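Local atomic coordinates of copper-transporting ATPase (PDB entry 2YJ3), a protein that probably couples ATP hydrolysis to the movement of copper or other heavy-metal ions across the cell membrane, this chain being its nucleotide-binding and phosphorylation part. Residues 68-71 with 72-76; 180-184 with 185-189. The protein carries 1 engineered substitution. All coordinates share one frame; numbering follows the deposited sequence.

Contact 1: residues 68-71 with 72-76; sequences HPIA and KAIVK
The His-Pro motif of the type IB P-type ATPases opens helix 69-81 in the nucleotide-binding domain, and its first turn closes where Lys72 N donates to His68 O over 2.9 Å. That donor lies in the carbonyl plane. His68, which contacts ATP and AMP when nucleotide is bound, is also the N-cap: its ring reaches forward so that ND1 accepts from Ile70 N at 3.2 Å, with the donor 23° out of the ring plane. CG stands nearly opposite the backbone N (chi1 -161°), which brings the imidazole round over the helix start. Pro69 CD then sits 3.3 Å above one face of the ring, offset toward its rim, and Ile70 CA meets the edge in plane. Capping bond and proline together should restrict rotation of this nucleotide-contacting ring. The next i to i+4 bonds run from Ala73 N to Pro69 O, at 2.8 Å, and from Val75 N to Ala71 O. Ile70 and Ile74 turn to the sheet, against Ile133 and Phe131 of strand 126-134, and Ile70 CG2 lies 4.2 Å from Ile74 CD1 one turn on. Ala71 and Val75 pack on Glu63 of helix 53-63, another residue of the nucleotide site, while Ala73 lies beside Pro44 and near the bound magnesium ion. Lys72 is exposed and curls back along the helix start, bent at its last two torsions, and NZ bonds to Ser67 O. On the way its CG passes 3.4 Å from His68 O, and CE comes to 4.0 Å from Pro69 CA.

Contact 2: residues 180-184 with 185-189; sequences SNLSP and EDKVR. With SO4 (sulfate ion), chain C.
Lys187 NZ, the end of an extended chain that crosses Leu182, is gripped by sulfate O1 at 2.6 Å and by a salt bridge to Glu34, which takes the place of the DKTGT aspartate and is probably the engineered residue. This is the lysine of the haloacid dehalogenase fold's third motif, an ATP contact in the nucleotide-bound protein; the sulfate is consistent with a pocket made for phosphate. Lys187 follows directly on a capping box, made by Ser183 and Asp186 at the start of helix 184-196. Ser183 OG, turned between its own N and carbonyl carbon (chi1 73°), accepts from Asp186 N at 2.9 Å, and Asp186 OD2 returns the grip by taking Ser183 N at 3.0 Å. That N-H is nearly straight onto its acceptor (171°) but arrives from above the carboxylate plane, 62° out of it. Were Asp186 an alanine, Ser183 N would probably be left without this acceptor, and the turn before the helix would be freer to shift. Leu182 covers the box on one side, CD2 lying 3.5 Å from Asp186 CB. One residue on, Lys187 N bonds to Ser183 O at 3.0 Å, and Lys187 CG rests 4.0 Å from Leu182 CB.

How the contacts relate
Both contacts are helix starts, but in different domains: contact 1 belongs to the nucleotide-binding domain with its antiparallel sheet, contact 2 to the phosphorylation domain with its mostly parallel sheet. Their centres are 24 Å apart, on opposite sides of the chain's centre, and they do not touch. Contact 1 is partly buried, with hydrophobic residues facing strand 126-134 and helix 53-63; contact 2 is a surface contact in which the lysine is the buried residue. The capping chemistry also differs. An imidazole nitrogen caps the start of helix 69-81, whereas a reciprocal serine-aspartate pair caps that of helix 184-196. Each holds an ATP-contacting residue, a ring in 68-76 and an ammonium group in 180-189.

Contact 1: residues 68-71 with 72-76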
loop_
_atom_site.group_PDB
_atom_site.type_symbol
_atom_site.label_atom_id
_atom_site.label_comp_id
_atom_site.label_asym_id
_atom_site.label_seq_id
_atom_site.Cartn_x
_atom_site.Cartn_y
_atom_site.Cartn_z
ATOM N N HIS A 68 -6.802 -10.431 -0.462
ATOM C CA HIS A 68 -6.433 -9.116 -0.952
ATOM C C HIS A 68 -7.100 -8.004 -0.098
ATOM O O HIS A 68 -8.252 -8.140 0.323
ATOM C CB HIS A 68 -6.816 -9.004 -2.419
ATOM C CG HIS A 68 -6.102 -7.910 -3.147
ATOM N ND1 HIS A 68 -6.552 -6.607 -3.150
ATOM C CD2 HIS A 68 -4.977 -7.925 -3.896
ATOM C CE1 HIS A 68 -5.733 -5.865 -3.876
ATOM N NE2 HIS A 68 -4.772 -6.641 -4.342
ATOM N N PRO A 69 -6.357 -6.918 0.188
ATOM C CA PRO A 69 -6.861 -5.795 0.992
ATOM C C PRO A 69 -8.072 -5.103 0.378
ATOM O O PRO A 69 -8.944 -4.658 1.126
ATOM C CB PRO A 69 -5.673 -4.825 1.046
ATOM C CG PRO A 69 -4.743 -5.270 -0.026
ATOM C CD PRO A 69 -4.935 -6.748 -0.154
ATOM N N ILE A 70 -8.125 -4.993 -0.948
ATOM C CA ILE A 70 -9.322 -4.457 -1.590
ATOM C C ILE A 70 -10.501 -5.368 -1.293
ATOM O O ILE A 70 -11.584 -4.894 -0.959
ATOM C CB ILE A 70 -9.170 -4.347 -3.109
ATOM C CG1 ILE A 70 -7.990 -3.446 -3.458
ATOM C CG2 ILE A 70 -10.458 -3.826 -3.715
ATOM C CD1 ILE A 70 -8.368 -2.241 -4.266
ATOM N N ALA A 71 -10.283 -6.678 -1.406
ATOM C CA ALA A 71 -11.307 -7.658 -1.045
ATOM C C ALA A 71 -11.775 -7.506 0.416
ATOM O O ALA A 71 -12.967 -7.634 0.717
ATOM C CB ALA A 71 -10.796 -9.057 -1.290
ATOM N N LYS A 72 -10.836 -7.235 1.320
ATOM C CA LYS A 72 -11.166 -7.083 2.734
ATOM C C LYS A 72 -11.926 -5.776 2.979
ATOM O O LYS A 72 -12.831 -5.705 3.808
ATOM C CB LYS A 72 -9.901 -7.114 3.589
ATOM C CG LYS A 72 -9.205 -8.472 3.616
ATOM C CD LYS A 72 -8.187 -8.548 4.747
ATOM C CE LYS A 72 -6.992 -7.638 4.499
ATOM N NZ LYS A 72 -5.875 -8.380 3.848
ATOM N N ALA A 73 -11.537 -4.730 2.267
ATOM C CA ALA A 73 -12.248 -3.472 2.370
ATOM C C ALA A 73 -13.718 -3.677 1.982
ATOM O O ALA A 73 -14.626 -3.155 2.639
ATOM C CB ALA A 73 -11.603 -2.443 1.486
ATOM N N ILE A 74 -13.950 -4.450 0.922
ATOM C CA ILE A 74 -15.305 -4.669 0.416
ATOM C C ILE A 74 -16.142 -5.517 1.357
ATOM O O ILE A 74 -17.334 -5.251 1.560
ATOM C CB ILE A 74 -15.276 -5.329 -0.970
ATOM C CG1 ILE A 74 -14.940 -4.267 -2.026
ATOM C CG2 ILE A 74 -16.610 -6.010 -1.254
ATOM C CD1 ILE A 74 -14.575 -4.811 -3.389
ATOM N N VAL A 75 -15.511 -6.543 1.918
ATOM C CA VAL A 75 -16.165 -7.416 2.880
ATOM C C VAL A 75 -16.535 -6.677 4.172
ATOM O O VAL A 75 -17.612 -6.883 4.737
ATOM C CB VAL A 75 -15.260 -8.617 3.248
ATOM C CG1 VAL A 75 -15.722 -9.237 4.568
ATOM C CG2 VAL A 75 -15.269 -9.639 2.129
ATOM N N LYS A 76 -15.649 -5.801 4.627
ATOM C CA LYS A 76 -15.904 -5.063 5.859
ATOM C C LYS A 76 -17.074 -4.080 5.669
ATOM O O LYS A 76 -17.949 -3.941 6.531
ATOM C CB LYS A 76 -14.652 -4.305 6.271
ATOM C CG LYS A 76 -14.833 -3.462 7.536
ATOM C CD LYS A 76 -13.516 -2.860 7.970
ATOM C CE LYS A 76 -13.738 -1.686 8.909
ATOM N NZ LYS A 76 -12.443 -1.200 9.452
#

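Contact 2: residues 180-184 with 185-189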
loop_
_atom_site.group_PDB
_atom_site.type_symbol
_atom_site.label_atom_id
_atom_site.label_comp_id
_atom_site.label_asym_id
_atom_site.label_seq_id
_atom_site.Cartn_x
_atom_site.Cartn_y
_atom_site.Cartn_z
ATOM N N SER A 180 3.121 9.101 -10.266
ATOM C CA SER A 180 1.966 8.216 -10.205
ATOM C C SER A 180 1.932 7.234 -11.365
ATOM O O SER A 180 2.752 7.296 -12.274
ATOM C CB SER A 180 0.681 9.031 -10.213
ATOM O OG SER A 180 0.521 9.648 -11.477
ATOM N N ASN A 181 0.964 6.326 -11.309
ATOM C CA ASN A 181 0.738 5.325 -12.338
ATOM C C ASN A 181 1.964 4.494 -12.682
ATOM O O ASN A 181 2.130 4.055 -13.829
ATOM C CB ASN A 181 0.172 5.965 -13.608
ATOM C CG ASN A 181 -0.750 5.034 -14.348
ATOM O OD1 ASN A 181 -0.442 4.579 -15.448
ATOM N ND2 ASN A 181 -1.883 4.718 -13.734
ATOM N N LEU A 182 2.813 4.268 -11.686
ATOM C CA LEU A 182 4.048 3.532 -11.906
ATOM C C LEU A 182 3.888 2.022 -11.764
ATOM O O LEU A 182 3.252 1.537 -10.834
ATOM C CB LEU A 182 5.128 4.016 -10.944
ATOM C CG LEU A 182 5.567 5.459 -11.136
ATOM C CD1 LEU A 182 6.719 5.746 -10.192
ATOM C CD2 LEU A 182 5.983 5.705 -12.565
ATOM N N SER A 183 4.477 1.284 -12.700
ATOM C CA SER A 183 4.620 -0.157 -12.555
ATOM C C SER A 183 5.814 -0.444 -11.665
ATOM O O SER A 183 6.694 0.409 -11.498
ATOM C CB SER A 183 4.892 -0.794 -13.912
ATOM O OG SER A 183 6.225 -0.497 -14.308
ATOM N N PRO A 184 5.872 -1.662 -11.112
ATOM C CA PRO A 184 7.027 -2.018 -10.291
ATOM C C PRO A 184 8.310 -1.725 -11.054
ATOM O O PRO A 184 9.294 -1.282 -10.451
ATOM C CB PRO A 184 6.852 -3.526 -10.077
ATOM C CG PRO A 184 5.373 -3.742 -10.195
ATOM C CD PRO A 184 4.925 -2.782 -11.259
ATOM N N GLU A 185 8.286 -1.933 -12.369
ATOM C CA GLU A 185 9.476 -1.736 -13.194
ATOM C C GLU A 185 9.813 -0.261 -13.373
ATOM O O GLU A 185 10.985 0.106 -13.441
ATOM C CB GLU A 185 9.319 -2.428 -14.554
ATOM C CG GLU A 185 9.319 -3.957 -14.461
ATOM C CD GLU A 185 8.128 -4.520 -13.687
ATOM O OE1 GLU A 185 7.056 -3.877 -13.687
ATOM O OE2 GLU A 185 8.258 -5.609 -13.085
ATOM N N ASP A 186 8.787 0.582 -13.458
ATOM C CA ASP A 186 8.995 2.023 -13.453
ATOM C C ASP A 186 9.692 2.458 -12.169
ATOM O O ASP A 186 10.602 3.279 -12.194
ATOM C CB ASP A 186 7.660 2.753 -13.565
ATOM C CG ASP A 186 6.905 2.389 -14.822
ATOM O OD1 ASP A 186 7.505 1.724 -15.693
ATOM O OD2 ASP A 186 5.716 2.762 -14.935
ATOM N N LYS A 187 9.260 1.915 -11.039
ATOM C CA LYS A 187 9.870 2.298 -9.763
ATOM C C LYS A 187 11.342 1.893 -9.746
ATOM O O LYS A 187 12.208 2.689 -9.377
ATOM C CB LYS A 187 9.122 1.680 -8.575
ATOM C CG LYS A 187 7.658 2.076 -8.510
ATOM C CD LYS A 187 6.912 1.352 -7.394
ATOM C CE LYS A 187 5.412 1.596 -7.524
ATOM N NZ LYS A 187 4.613 0.767 -6.577
ATOM N N VAL A 188 11.626 0.664 -10.178
ATOM C CA VAL A 188 13.000 0.170 -10.181
ATOM C C VAL A 188 13.914 1.086 -11.007
ATOM O O VAL A 188 15.009 1.446 -10.565
ATOM C CB VAL A 188 13.090 -1.306 -10.659
ATOM C CG1 VAL A 188 13.249 -1.388 -12.171
ATOM C CG2 VAL A 188 14.244 -2.014 -9.982
ATOM N N ARG A 189 13.453 1.478 -12.196
ATOM C CA ARG A 189 14.217 2.390 -13.054
ATOM C C ARG A 189 14.428 3.761 -12.391
ATOM O O ARG A 189 15.456 4.401 -12.581
ATOM C CB ARG A 189 13.538 2.541 -14.419
ATOM C CG ARG A 189 13.761 1.351 -15.364
ATOM C CD ARG A 189 12.886 1.431 -16.612
ATOM N NE ARG A 189 13.394 0.566 -17.677
ATOM C CZ ARG A 189 12.639 -0.012 -18.605
ATOM N NH1 ARG A 189 11.325 0.175 -18.603
ATOM N NH2 ARG A 189 13.199 -0.782 -19.533
HETATM S S SO4 C . 1.098 0.493 -5.728
HETATM O O1 SO4 C . 2.050 0.137 -6.775
HETATM O O2 SO4 C . 1.741 1.381 -4.754
HETATM O O3 SO4 C . -0.066 1.179 -6.300
HETATM O O4 SO4 C . 0.659 -0.733 -5.070
#